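Side-chain contacts in putative oxidoreductase molybdopterin-binding subunit (PDB 4ZOH), which binds a pterin cytosine dinucleotide cofactor and probably serves as the molybdenum-bearing catalytic subunit of an oxidoreductase of the aldehyde oxidase and xanthine dehydrogenase family: residues F342-V347 against G407-I412; I349-L354 against Y359-K364; A449-A454 against E463-R468; A556-K561 against S661-G666. All blocks are in the same frame, centred on the assembly; numbering follows the deposited sequence.

How the contacts relate
The four contacts fall into two pairs. Contacts 1 and 2 share helix 336-353, have centres about 10 Å apart, and are joined by a salt bridge from Glu-344 OE1 of the first to Arg-362 NE of the second, 2.8 Å long. Along the chain, contact 2 is nested inside the loop that contact 1 closes. Contacts 3 and 4 have centres about 18 Å apart and reach opposite outer strands of one sheet, 465-468 and 553-559; both also touch the second subunit. This second pair lies close to the cofactor: Ala-449 of contact 3 touches the pterin cytosine dinucleotide, and the side chain of His-663 in contact 4 lies about 10 Å from it.

Contact 1. Residues F342-V347 against G407-I412; sequences FIERIV and GVSSYI
Glu-344 reaches from helix 336-353 to the backbone of strand 405-412, presenting one face of its carboxylate to Ser-410, with Ser-409 beside it near the carboxylate plane. The N-H of Ser-410 drops onto that face: its N lies 2.8 Å from Glu-344 OE1, and the bond is nearly straight at 167°, yet it arrives from well above the carboxylate plane, 68° out of it. On the same side, Ser-410 O stands almost directly over the carboxylate carbon, 3.0 Å from Glu-344 CD, so N-H and C=O of a single residue both look onto the group. The bent chain makes this possible: CG lies beside the backbone N (chi1 -62°), and the bend at chi2 swings the carboxylate round to the strand. Ser-409 packs alongside, its CB 3.3 Å from Glu-344 OE1 and 3.8 Å from Glu-344 CG. Serine suits both strand positions, being small enough for the acid to approach the main chain, while each hydroxyl is engaged elsewhere: Ser-409 OG with Thr-681 OG1, Ser-410 OG with Gly-569 O. Ser-409 and Tyr-411 form backbone bonds with strand 568-577, leaving the intervening N-H of Ser-410 directed to the helix side. Arg-362 NE forms a salt bridge to OE1, and Tyr-309 OH bonds to OE2. The buried acid is therefore gripped at both oxygens by a peptide N-H, a guanidinium and a phenol, which probably keeps it ionised and outweighs the unfavourable approach of Ser-410 O.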
loop_
_atom_site.group_PDB
_atom_site.type_symbol
_atom_site.label_atom_id
_atom_site.label_comp_id
_atom_site.label_asym_id
_atom_site.label_seq_id
_atom_site.Cartn_x
_atom_site.Cartn_y
_atom_site.Cartn_z
ATOM N N PHE A 342 -38.952 -26.659 -2.853
ATOM C CA PHE A 342 -39.654 -27.805 -3.369
ATOM C C PHE A 342 -40.667 -28.403 -2.389
ATOM O O PHE A 342 -41.839 -28.486 -2.770
ATOM C CB PHE A 342 -38.682 -28.850 -3.979
ATOM C CG PHE A 342 -37.974 -28.355 -5.262
ATOM C CD1 PHE A 342 -38.660 -27.711 -6.237
ATOM C CD2 PHE A 342 -36.615 -28.549 -5.436
ATOM C CE1 PHE A 342 -38.023 -27.279 -7.407
ATOM C CE2 PHE A 342 -35.973 -28.142 -6.588
ATOM C CZ PHE A 342 -36.656 -27.478 -7.564
ATOM N N ILE A 343 -40.267 -28.779 -1.165
ATOM C CA ILE A 343 -41.205 -29.366 -0.246
ATOM C C ILE A 343 -42.335 -28.367 0.155
ATOM O O ILE A 343 -43.499 -28.766 0.251
ATOM C CB ILE A 343 -40.551 -30.045 0.991
ATOM C CG1 ILE A 343 -41.587 -30.906 1.756
ATOM C CG2 ILE A 343 -39.818 -29.067 1.942
ATOM C CD1 ILE A 343 -42.252 -31.993 0.899
ATOM N N GLU A 344 -42.010 -27.077 0.345
ATOM C CA GLU A 344 -43.015 -26.078 0.778
ATOM C C GLU A 344 -43.983 -25.712 -0.326
ATOM O O GLU A 344 -45.176 -25.470 -0.068
ATOM C CB GLU A 344 -42.363 -24.854 1.413
ATOM C CG GLU A 344 -41.585 -25.157 2.645
ATOM C CD GLU A 344 -42.512 -25.694 3.735
ATOM O OE1 GLU A 344 -43.415 -24.909 4.138
ATOM O OE2 GLU A 344 -42.352 -26.902 4.126
ATOM N N ARG A 345 -43.553 -25.762 -1.569
ATOM C CA ARG A 345 -44.507 -25.636 -2.638
ATOM C C ARG A 345 -45.450 -26.868 -2.745
ATOM O O ARG A 345 -46.682 -26.728 -2.867
ATOM C CB ARG A 345 -43.790 -25.411 -3.941
ATOM C CG ARG A 345 -43.079 -24.035 -4.035
ATOM C CD ARG A 345 -44.088 -22.895 -4.059
ATOM N NE ARG A 345 -44.945 -22.995 -5.227
ATOM C CZ ARG A 345 -46.265 -23.185 -5.200
ATOM N NH1 ARG A 345 -46.923 -23.222 -4.025
ATOM N NH2 ARG A 345 -46.930 -23.275 -6.369
ATOM N N ILE A 346 -44.868 -28.062 -2.695
ATOM C CA ILE A 346 -45.602 -29.302 -2.803
ATOM C C ILE A 346 -46.692 -29.289 -1.696
ATOM O O ILE A 346 -47.822 -29.499 -2.026
ATOM C CB ILE A 346 -44.639 -30.535 -2.688
ATOM C CG1 ILE A 346 -43.900 -30.760 -4.040
ATOM C CG2 ILE A 346 -45.396 -31.818 -2.303
ATOM C CD1 ILE A 346 -42.629 -31.568 -3.854
ATOM N N VAL A 347 -46.315 -29.022 -0.426
ATOM C CA VAL A 347 -47.222 -28.930 0.718
ATOM C C VAL A 347 -48.421 -27.989 0.413
ATOM O O VAL A 347 -49.591 -28.319 0.732
ATOM C CB VAL A 347 -46.486 -28.455 1.977
ATOM C CG1 VAL A 347 -47.456 -27.917 3.025
ATOM C CG2 VAL A 347 -45.710 -29.591 2.622
ATOM N N GLY A 407 -49.331 -16.259 2.726
ATOM C CA GLY A 407 -48.578 -17.453 2.399
ATOM C C GLY A 407 -47.736 -17.737 3.557
ATOM O O GLY A 407 -47.285 -16.807 4.270
ATOM N N VAL A 408 -47.567 -19.023 3.821
ATOM C CA VAL A 408 -46.642 -19.427 4.872
ATOM C C VAL A 408 -45.670 -20.465 4.329
ATOM O O VAL A 408 -45.979 -21.106 3.300
ATOM C CB VAL A 408 -47.373 -19.896 6.150
ATOM C CG1 VAL A 408 -48.726 -19.190 6.253
ATOM C CG2 VAL A 408 -47.592 -21.377 6.238
ATOM N N SER A 409 -44.531 -20.642 5.021
ATOM C CA SER A 409 -43.718 -21.820 4.796
ATOM C C SER A 409 -42.904 -22.056 6.043
ATOM O O SER A 409 -42.652 -21.159 6.869
ATOM C CB SER A 409 -42.846 -21.719 3.478
ATOM O OG SER A 409 -41.768 -20.830 3.700
ATOM N N SER A 410 -42.526 -23.296 6.208
ATOM C CA SER A 410 -41.740 -23.655 7.320
ATOM C C SER A 410 -40.419 -24.249 6.766
ATOM O O SER A 410 -40.427 -24.848 5.683
ATOM C CB SER A 410 -42.503 -24.679 8.065
ATOM O OG SER A 410 -41.856 -24.783 9.277
ATOM N N TYR A 411 -39.300 -24.022 7.444
ATOM C CA TYR A 411 -38.055 -24.458 6.888
ATOM C C TYR A 411 -37.299 -25.139 7.989
ATOM O O TYR A 411 -37.531 -24.901 9.189
ATOM C CB TYR A 411 -37.249 -23.252 6.269
ATOM C CG TYR A 411 -36.591 -22.404 7.311
ATOM C CD1 TYR A 411 -35.326 -22.724 7.785
ATOM C CD2 TYR A 411 -37.299 -21.295 7.927
ATOM C CE1 TYR A 411 -34.731 -21.975 8.814
ATOM C CE2 TYR A 411 -36.696 -20.519 8.923
ATOM C CZ TYR A 411 -35.425 -20.849 9.351
ATOM O OH TYR A 411 -34.822 -20.141 10.361
ATOM N N ILE A 412 -36.382 -25.998 7.574
ATOM C CA ILE A 412 -35.305 -26.461 8.463
ATOM C C ILE A 412 -34.021 -26.385 7.598
ATOM O O ILE A 412 -34.153 -26.261 6.390
ATOM C CB ILE A 412 -35.609 -27.853 9.042
ATOM C CG1 ILE A 412 -34.601 -28.176 10.134
ATOM C CG2 ILE A 412 -35.814 -28.909 7.943
ATOM C CD1 ILE A 412 -35.104 -28.972 11.317
#

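Contact 2. Residues I349-L354 against Y359-K364; sequences IVADEL and YEIRLK
Ile-361 meets Val-350 and Ala-351 without any ring between them; the flat group nearby, the ring of Tyr-359, projects from another side of helix 358-365. That ring has Leu-363 CD1 at its edge, in its plane, and meets the ring of Tyr-396 at about 35°. Across the contact everything is aliphatic. Ile-361 is stretched out, with CG1 anti to the backbone N (chi1 -153°) and CD1 extended beyond it, and this methyl does most of the touching. It reaches the backbone of helix 336-353, 3.7 Å from Ala-351 N, and lies 3.8 Å from Ala-351 CB. The CG2 branch of Ile-361 follows at 4.1 Å from the same CB. Val-350 adds its CG1, 3.9 Å from Ile-361 CD1, the two side chains crossing at about a right angle. Alanine fits here because a single methyl lets the isoleucine come down to the main chain, while the branched valine fills in beside it. The two helices follow one another closely in the chain, and Ile-356 of their connection also packs on Ile-361. Beyond them, strand 149-161 receives Ile-349 and Leu-354, whereas helix 385-401 takes Tyr-359 and Leu-363.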
loop_
_atom_site.group_PDB
_atom_site.type_symbol
_atom_site.label_atom_id
_atom_site.label_comp_id
_atom_site.label_asym_id
_atom_site.label_seq_id
_atom_site.Cartn_x
_atom_site.Cartn_y
_atom_site.Cartn_z
ATOM N N ILE A 349 -49.440 -27.190 -2.598
ATOM C CA ILE A 349 -50.132 -27.641 -3.793
ATOM C C ILE A 349 -51.139 -28.680 -3.314
ATOM O O ILE A 349 -52.242 -28.724 -3.792
ATOM C CB ILE A 349 -49.157 -28.185 -4.870
ATOM C CG1 ILE A 349 -48.563 -27.024 -5.645
ATOM C CG2 ILE A 349 -49.854 -29.199 -5.782
ATOM C CD1 ILE A 349 -47.219 -27.395 -6.177
ATOM N N VAL A 350 -50.735 -29.476 -2.347
ATOM C CA VAL A 350 -51.557 -30.526 -1.822
ATOM C C VAL A 350 -52.726 -29.860 -1.061
ATOM O O VAL A 350 -53.877 -30.127 -1.417
ATOM C CB VAL A 350 -50.744 -31.428 -0.902
ATOM C CG1 VAL A 350 -51.664 -32.322 -0.086
ATOM C CG2 VAL A 350 -49.779 -32.279 -1.721
ATOM N N ALA A 351 -52.395 -29.013 -0.049
ATOM C CA ALA A 351 -53.363 -28.183 0.731
ATOM C C ALA A 351 -54.424 -27.588 -0.176
ATOM O O ALA A 351 -55.605 -27.835 0.037
ATOM C CB ALA A 351 -52.666 -27.117 1.612
ATOM N N ASP A 352 -54.006 -26.935 -1.244
ATOM C CA ASP A 352 -54.894 -26.413 -2.240
ATOM C C ASP A 352 -55.712 -27.433 -3.013
ATOM O O ASP A 352 -56.837 -27.127 -3.464
ATOM C CB ASP A 352 -54.114 -25.574 -3.244
ATOM C CG ASP A 352 -53.783 -24.156 -2.704
ATOM O OD1 ASP A 352 -54.160 -23.867 -1.538
ATOM O OD2 ASP A 352 -53.187 -23.326 -3.453
ATOM N N GLU A 353 -55.138 -28.618 -3.248
ATOM C CA GLU A 353 -55.861 -29.669 -3.959
ATOM C C GLU A 353 -56.882 -30.337 -3.009
ATOM O O GLU A 353 -57.961 -30.620 -3.406
ATOM C CB GLU A 353 -54.895 -30.675 -4.594
ATOM C CG GLU A 353 -55.508 -31.508 -5.701
ATOM C CD GLU A 353 -55.826 -30.701 -6.930
ATOM O OE1 GLU A 353 -55.249 -29.598 -7.046
ATOM O OE2 GLU A 353 -56.658 -31.151 -7.775
ATOM N N LEU A 354 -56.548 -30.523 -1.738
ATOM C CA LEU A 354 -57.449 -31.112 -0.802
ATOM C C LEU A 354 -58.320 -30.132 0.015
ATOM O O LEU A 354 -58.906 -30.567 1.007
ATOM C CB LEU A 354 -56.653 -31.990 0.165
ATOM C CG LEU A 354 -55.656 -33.028 -0.414
ATOM C CD1 LEU A 354 -55.206 -33.872 0.741
ATOM C CD2 LEU A 354 -56.260 -33.887 -1.528
ATOM N N TYR A 359 -51.864 -23.546 6.991
ATOM C CA TYR A 359 -51.189 -23.692 8.288
ATOM C C TYR A 359 -51.480 -25.073 8.935
ATOM O O TYR A 359 -50.575 -25.744 9.554
ATOM C CB TYR A 359 -51.517 -22.535 9.251
ATOM C CG TYR A 359 -50.331 -22.189 10.150
ATOM C CD1 TYR A 359 -49.462 -21.087 9.840
ATOM C CD2 TYR A 359 -50.039 -22.966 11.263
ATOM C CE1 TYR A 359 -48.355 -20.823 10.649
ATOM C CE2 TYR A 359 -48.956 -22.700 12.067
ATOM C CZ TYR A 359 -48.126 -21.619 11.746
ATOM O OH TYR A 359 -47.041 -21.368 12.566
ATOM N N GLU A 360 -52.735 -25.512 8.776
ATOM C CA GLU A 360 -53.183 -26.775 9.430
ATOM C C GLU A 360 -52.387 -27.981 8.866
ATOM O O GLU A 360 -51.880 -28.839 9.615
ATOM C CB GLU A 360 -54.752 -26.981 9.304
ATOM C CG GLU A 360 -55.599 -26.088 10.234
ATOM C CD GLU A 360 -55.364 -26.335 11.727
ATOM O OE1 GLU A 360 -55.221 -27.505 12.144
ATOM O OE2 GLU A 360 -55.299 -25.352 12.496
ATOM N N ILE A 361 -52.226 -28.002 7.550
ATOM C CA ILE A 361 -51.470 -29.114 6.914
ATOM C C ILE A 361 -50.053 -29.255 7.510
ATOM O O ILE A 361 -49.593 -30.398 7.783
ATOM C CB ILE A 361 -51.483 -28.986 5.392
ATOM C CG1 ILE A 361 -51.335 -30.383 4.778
ATOM C CG2 ILE A 361 -50.442 -27.975 4.954
ATOM C CD1 ILE A 361 -51.706 -30.424 3.309
ATOM N N ARG A 362 -49.423 -28.110 7.836
ATOM C CA ARG A 362 -48.102 -28.135 8.414
ATOM C C ARG A 362 -48.117 -28.622 9.870
ATOM O O ARG A 362 -47.220 -29.380 10.310
ATOM C CB ARG A 362 -47.382 -26.730 8.215
ATOM C CG ARG A 362 -47.175 -26.331 6.747
ATOM C CD ARG A 362 -46.534 -24.923 6.564
ATOM N NE ARG A 362 -45.940 -24.831 5.234
ATOM C CZ ARG A 362 -46.615 -24.638 4.103
ATOM N NH1 ARG A 362 -47.941 -24.432 4.103
ATOM N NH2 ARG A 362 -45.961 -24.627 2.944
ATOM N N LEU A 363 -49.111 -28.166 10.645
ATOM C CA LEU A 363 -49.269 -28.660 12.024
ATOM C C LEU A 363 -49.584 -30.165 11.994
ATOM O O LEU A 363 -49.137 -30.862 12.901
ATOM C CB LEU A 363 -50.354 -27.911 12.825
ATOM C CG LEU A 363 -50.032 -26.461 13.198
ATOM C CD1 LEU A 363 -51.333 -25.803 13.589
ATOM C CD2 LEU A 363 -48.996 -26.400 14.305
ATOM N N LYS A 364 -50.302 -30.618 10.946
ATOM C CA LYS A 364 -50.650 -32.033 10.792
ATOM C C LYS A 364 -49.380 -32.916 10.585
ATOM O O LYS A 364 -49.179 -33.937 11.316
ATOM C CB LYS A 364 -51.704 -32.252 9.693
ATOM C CG LYS A 364 -52.078 -33.739 9.555
ATOM C CD LYS A 364 -53.366 -34.029 8.821
ATOM C CE LYS A 364 -54.534 -34.019 9.813
ATOM N NZ LYS A 364 -55.890 -33.955 9.186
#

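Contact 3. Residues A449-A454 against E463-R468; sequences AFAQIA and EKIEVR
Ile-465 is the first residue of segment 463-468 to touch the helix, directing its side chain at Ala-451 and Ala-454. With CG1 beside the backbone N (chi1 -48°), the CG2 branch is left anti to that N and settles over the helix surface 4.1 Å from Ala-451 CA and 4.1 Å from Ala-454 CB, two positions a helical turn apart. A small methyl at each alanine lets the branched side chain lie against the helix backbone. Glu-466 points the other way, as the alternation of a strand requires, and its carboxylate forms salt bridges with Lys-432 and with Lys-178 of the second subunit. Val-467 turns back inward and sets its two methyls against Ala-451 and Phe-450, one step nearer the helix start. CG2 lies 3.8 Å from Ala-451 CB; CG1 approaches Phe-450 CB at 4.2 Å and sits at the edge of the phenyl ring, near its plane, while the ring itself runs on toward strand 433-437. Arg-468 again faces outward, to Glu-473 of the second subunit. The strand thus keeps beta-branched aliphatics for the helix and charges for the subunit interface. Helix 449-454 and strand 465-468 run at 139° to each other, their axes 8.4 Å apart at closest. This is the helix-on-sheet packing of a beta-alpha-beta unit, formed by strand 433-437, helix 446-458 and strand 465-468, whose helix also carries Ala-449 to the pterin cytosine dinucleotide.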
loop_
_atom_site.group_PDB
_atom_site.type_symbol
_atom_site.label_atom_id
_atom_site.label_comp_id
_atom_site.label_asym_id
_atom_site.label_seq_id
_atom_site.Cartn_x
_atom_site.Cartn_y
_atom_site.Cartn_z
ATOM N N ALA A 449 -19.605 -9.838 17.142
ATOM C CA ALA A 449 -19.973 -11.008 17.929
ATOM C C ALA A 449 -18.759 -11.627 18.594
ATOM O O ALA A 449 -18.808 -12.054 19.801
ATOM C CB ALA A 449 -20.792 -11.987 17.085
ATOM N N PHE A 450 -17.608 -11.552 17.906
ATOM C CA PHE A 450 -16.411 -12.164 18.485
ATOM C C PHE A 450 -15.933 -11.351 19.676
ATOM O O PHE A 450 -15.432 -11.884 20.691
ATOM C CB PHE A 450 -15.304 -12.395 17.421
ATOM C CG PHE A 450 -15.673 -13.420 16.390
ATOM C CD1 PHE A 450 -16.609 -14.449 16.678
ATOM C CD2 PHE A 450 -15.094 -13.405 15.144
ATOM C CE1 PHE A 450 -16.959 -15.414 15.712
ATOM C CE2 PHE A 450 -15.411 -14.389 14.186
ATOM C CZ PHE A 450 -16.338 -15.378 14.467
ATOM N N ALA A 451 -16.035 -10.041 19.524
ATOM C CA ALA A 451 -15.605 -9.124 20.563
ATOM C C ALA A 451 -16.546 -9.314 21.823
ATOM O O ALA A 451 -16.048 -9.406 22.923
ATOM C CB ALA A 451 -15.639 -7.694 20.044
ATOM N N GLN A 452 -17.850 -9.432 21.619
ATOM C CA GLN A 452 -18.839 -9.769 22.712
ATOM C C GLN A 452 -18.478 -11.079 23.459
ATOM O O GLN A 452 -18.428 -11.114 24.721
ATOM C CB GLN A 452 -20.260 -9.941 22.125
ATOM C CG GLN A 452 -20.806 -8.725 21.416
ATOM C CD GLN A 452 -22.107 -9.028 20.671
ATOM O OE1 GLN A 452 -22.131 -9.019 19.445
ATOM N NE2 GLN A 452 -23.223 -9.280 21.433
ATOM N N ILE A 453 -18.196 -12.141 22.691
ATOM C CA ILE A 453 -17.724 -13.432 23.255
ATOM C C ILE A 453 -16.432 -13.285 24.075
ATOM O O ILE A 453 -16.397 -13.692 25.244
ATOM C CB ILE A 453 -17.610 -14.542 22.193
ATOM C CG1 ILE A 453 -18.997 -14.901 21.670
ATOM C CG2 ILE A 453 -16.927 -15.797 22.731
ATOM C CD1 ILE A 453 -18.949 -15.664 20.321
ATOM N N ALA A 454 -15.385 -12.692 23.492
ATOM C CA ALA A 454 -14.109 -12.646 24.166
ATOM C C ALA A 454 -14.188 -11.721 25.400
ATOM O O ALA A 454 -13.563 -12.001 26.398
ATOM C CB ALA A 454 -12.970 -12.194 23.239
ATOM N N GLU A 463 -14.512 -2.698 24.199
ATOM C CA GLU A 463 -13.569 -1.846 23.454
ATOM C C GLU A 463 -12.131 -2.295 23.685
ATOM O O GLU A 463 -11.239 -1.813 23.020
ATOM C CB GLU A 463 -13.668 -0.322 23.755
ATOM C CG GLU A 463 -15.017 0.234 24.153
ATOM C CD GLU A 463 -15.350 -0.059 25.616
ATOM O OE1 GLU A 463 -14.664 0.489 26.525
ATOM O OE2 GLU A 463 -16.276 -0.850 25.842
ATOM N N LYS A 464 -11.897 -3.192 24.642
ATOM C CA LYS A 464 -10.549 -3.711 24.866
ATOM C C LYS A 464 -10.111 -4.787 23.827
ATOM O O LYS A 464 -8.939 -5.188 23.822
ATOM C CB LYS A 464 -10.402 -4.282 26.274
ATOM C CG LYS A 464 -10.350 -3.229 27.401
ATOM C CD LYS A 464 -9.431 -2.036 27.116
ATOM C CE LYS A 464 -8.991 -1.362 28.402
ATOM N NZ LYS A 464 -7.971 -0.363 28.001
ATOM N N ILE A 465 -11.066 -5.269 23.037
ATOM C CA ILE A 465 -10.866 -6.435 22.204
ATOM C C ILE A 465 -10.941 -5.960 20.740
ATOM O O ILE A 465 -12.027 -5.828 20.175
ATOM C CB ILE A 465 -11.953 -7.541 22.392
ATOM C CG1 ILE A 465 -12.260 -7.919 23.905
ATOM C CG2 ILE A 465 -11.668 -8.757 21.484
ATOM C CD1 ILE A 465 -11.045 -8.377 24.716
ATOM N N GLU A 466 -9.789 -5.668 20.164
ATOM C CA GLU A 466 -9.674 -5.457 18.743
ATOM C C GLU A 466 -9.823 -6.830 18.020
ATOM O O GLU A 466 -9.216 -7.803 18.430
ATOM C CB GLU A 466 -8.306 -4.864 18.393
ATOM C CG GLU A 466 -8.293 -4.453 16.880
ATOM C CD GLU A 466 -6.935 -4.024 16.286
ATOM O OE1 GLU A 466 -5.859 -4.028 16.965
ATOM O OE2 GLU A 466 -6.962 -3.642 15.082
ATOM N N VAL A 467 -10.623 -6.878 16.963
ATOM C CA VAL A 467 -10.811 -8.106 16.245
ATOM C C VAL A 467 -10.312 -7.931 14.803
ATOM O O VAL A 467 -10.756 -6.983 14.093
ATOM C CB VAL A 467 -12.293 -8.515 16.223
ATOM C CG1 VAL A 467 -12.487 -9.870 15.504
ATOM C CG2 VAL A 467 -12.821 -8.613 17.662
ATOM N N ARG A 468 -9.407 -8.843 14.384
ATOM C CA ARG A 468 -8.764 -8.811 13.045
ATOM C C ARG A 468 -8.975 -10.130 12.323
ATOM O O ARG A 468 -9.242 -11.146 12.962
ATOM C CB ARG A 468 -7.264 -8.533 13.241
ATOM C CG ARG A 468 -6.997 -7.133 13.791
ATOM C CD ARG A 468 -7.085 -6.112 12.661
ATOM N NE ARG A 468 -5.916 -6.286 11.778
ATOM C CZ ARG A 468 -5.928 -6.677 10.498
ATOM N NH1 ARG A 468 -7.076 -6.961 9.916
ATOM N NH2 ARG A 468 -4.758 -6.847 9.831
#

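Contact 4. Residues A556-K561 against S661-G666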
loop_
_atom_site.group_PDB
_atom_site.type_symbol
_atom_site.label_atom_id
_atom_site.label_comp_id
_atom_site.label_asym_id
_atom_site.label_seq_id
_atom_site.Cartn_x
_atom_site.Cartn_y
_atom_site.Cartn_z
ATOM N N ALA A 556 -6.177 -21.329 19.306
ATOM C CA ALA A 556 -7.028 -22.495 19.559
ATOM C C ALA A 556 -7.580 -22.937 18.226
ATOM O O ALA A 556 -7.833 -22.142 17.360
ATOM C CB ALA A 556 -8.162 -22.142 20.500
ATOM N N ILE A 557 -7.748 -24.225 18.050
ATOM C CA ILE A 557 -8.340 -24.700 16.827
ATOM C C ILE A 557 -9.510 -25.453 17.412
ATOM O O ILE A 557 -9.312 -26.321 18.297
ATOM C CB ILE A 557 -7.398 -25.636 16.033
ATOM C CG1 ILE A 557 -6.164 -24.884 15.491
ATOM C CG2 ILE A 557 -8.172 -26.370 14.934
ATOM C CD1 ILE A 557 -5.058 -25.792 14.906
ATOM N N TYR A 558 -10.700 -25.114 16.940
ATOM C CA TYR A 558 -11.910 -25.835 17.294
ATOM C C TYR A 558 -12.242 -26.821 16.174
ATOM O O TYR A 558 -12.690 -26.434 15.109
ATOM C CB TYR A 558 -13.077 -24.828 17.573
ATOM C CG TYR A 558 -14.398 -25.506 17.914
ATOM C CD1 TYR A 558 -14.563 -26.216 19.146
ATOM C CD2 TYR A 558 -15.474 -25.460 17.025
ATOM C CE1 TYR A 558 -15.779 -26.845 19.459
ATOM C CE2 TYR A 558 -16.684 -26.113 17.334
ATOM C CZ TYR A 558 -16.817 -26.790 18.556
ATOM O OH TYR A 558 -17.976 -27.395 18.865
ATOM N N ASN A 559 -11.929 -28.094 16.394
ATOM C CA ASN A 559 -12.223 -29.158 15.418
ATOM C C ASN A 559 -13.725 -29.456 15.517
ATOM O O ASN A 559 -14.267 -29.466 16.577
ATOM C CB ASN A 559 -11.336 -30.402 15.643
ATOM C CG ASN A 559 -11.294 -30.832 17.113
ATOM O OD1 ASN A 559 -11.110 -29.998 18.019
ATOM N ND2 ASN A 559 -11.455 -32.143 17.368
ATOM N N VAL A 560 -14.408 -29.596 14.408
ATOM C CA VAL A 560 -15.880 -29.789 14.470
ATOM C C VAL A 560 -16.189 -31.306 14.448
ATOM O O VAL A 560 -16.106 -31.936 13.401
ATOM C CB VAL A 560 -16.589 -29.055 13.321
ATOM C CG1 VAL A 560 -18.107 -29.377 13.267
ATOM C CG2 VAL A 560 -16.327 -27.532 13.408
ATOM N N LYS A 561 -16.548 -31.857 15.610
ATOM C CA LYS A 561 -16.915 -33.266 15.722
ATOM C C LYS A 561 -18.396 -33.545 15.441
ATOM O O LYS A 561 -18.729 -34.623 15.019
ATOM C CB LYS A 561 -16.469 -33.827 17.077
ATOM C CG LYS A 561 -14.973 -34.037 17.124
ATOM C CD LYS A 561 -14.406 -33.789 18.515
ATOM C CE LYS A 561 -13.375 -34.851 18.905
ATOM N NZ LYS A 561 -13.066 -34.738 20.358
ATOM N N SER A 661 -27.328 -25.485 19.775
ATOM C CA SER A 661 -26.439 -26.365 19.040
ATOM C C SER A 661 -25.588 -27.081 20.081
ATOM O O SER A 661 -25.558 -26.668 21.241
ATOM C CB SER A 661 -25.565 -25.529 18.080
ATOM O OG SER A 661 -24.564 -24.915 18.840
ATOM N N PRO A 662 -24.880 -28.160 19.702
ATOM C CA PRO A 662 -23.954 -28.721 20.743
ATOM C C PRO A 662 -22.654 -27.902 20.954
ATOM O O PRO A 662 -21.848 -28.235 21.820
ATOM C CB PRO A 662 -23.625 -30.136 20.234
ATOM C CG PRO A 662 -24.045 -30.154 18.773
ATOM C CD PRO A 662 -25.043 -29.047 18.530
ATOM N N HIS A 663 -22.449 -26.841 20.179
ATOM C CA HIS A 663 -21.171 -26.099 20.235
ATOM C C HIS A 663 -21.098 -25.189 21.467
ATOM O O HIS A 663 -22.139 -24.775 22.007
ATOM C CB HIS A 663 -21.012 -25.280 18.928
ATOM C CG HIS A 663 -21.098 -26.135 17.689
ATOM N ND1 HIS A 663 -20.125 -27.063 17.344
ATOM C CD2 HIS A 663 -22.067 -26.243 16.752
ATOM C CE1 HIS A 663 -20.467 -27.655 16.204
ATOM N NE2 HIS A 663 -21.656 -27.191 15.841
ATOM N N PRO A 664 -19.876 -24.846 21.899
ATOM C CA PRO A 664 -19.721 -24.007 23.091
ATOM C C PRO A 664 -20.464 -22.661 23.019
ATOM O O PRO A 664 -20.713 -22.066 24.047
ATOM C CB PRO A 664 -18.188 -23.761 23.193
ATOM C CG PRO A 664 -17.580 -24.901 22.453
ATOM C CD PRO A 664 -18.595 -25.382 21.415
ATOM N N THR A 665 -20.830 -22.188 21.840
ATOM C CA THR A 665 -21.586 -20.941 21.772
ATOM C C THR A 665 -23.085 -21.223 21.974
ATOM O O THR A 665 -23.817 -20.292 22.278
ATOM C CB THR A 665 -21.399 -20.204 20.426
ATOM O OG1 THR A 665 -21.854 -21.068 19.373
ATOM C CG2 THR A 665 -19.923 -19.865 20.224
ATOM N N GLY A 666 -23.523 -22.480 21.768
ATOM C CA GLY A 666 -24.976 -22.826 21.685
ATOM C C GLY A 666 -25.739 -22.341 20.452
ATOM O O GLY A 666 -26.951 -22.641 20.265
#
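Tyr-558, near the end of strand 553-559, and Val-560, just beyond it, face a loop that folds through a type I turn from His-663 to Gly-666, and the backbones stay well apart, the nearest CA atoms, of Val-560 and His-663, being 8.7 Å from each other. The gap is spanned chiefly by Tyr-558, whose ring carbon CG lies anti to the backbone N (chi1 178°), sending the phenol straight at the loop. Its OH is hydrogen-bonded to His-663 ND1 at 2.7 Å. Each partner lies at the other's edge, in its ring plane, but the planes are turned by 78°, so the rings meet rim to rim and neither covers the other. Tyrosine suits this place by combining length with a polar end, and histidine by offering a ring nitrogen near its own backbone. Pro-664 and Tyr-558 point at each other from opposite directions, Pro-664 CD lying 3.6 Å from Tyr-558 CZ, an apolar contact beside the polar one. Val-560 supplies a lighter touch, its CG1 4.1 Å from His-663 CE1. The loop holds its own shape: Ser-661 OG accepts from His-663 N at 3.2 Å, an ST turn, and Ser-661 N bonds to Gly-666 O at 2.9 Å. Gly-666 closes the turn with a positive phi of 70°, readily adopted without a side chain. Strand 553-559 pairs on with strand 420-427, and helix 486-512 lies against both partners, its Ile-489 touching Val-560 while Thr-488 and Ser-492 meet His-663 and Pro-664.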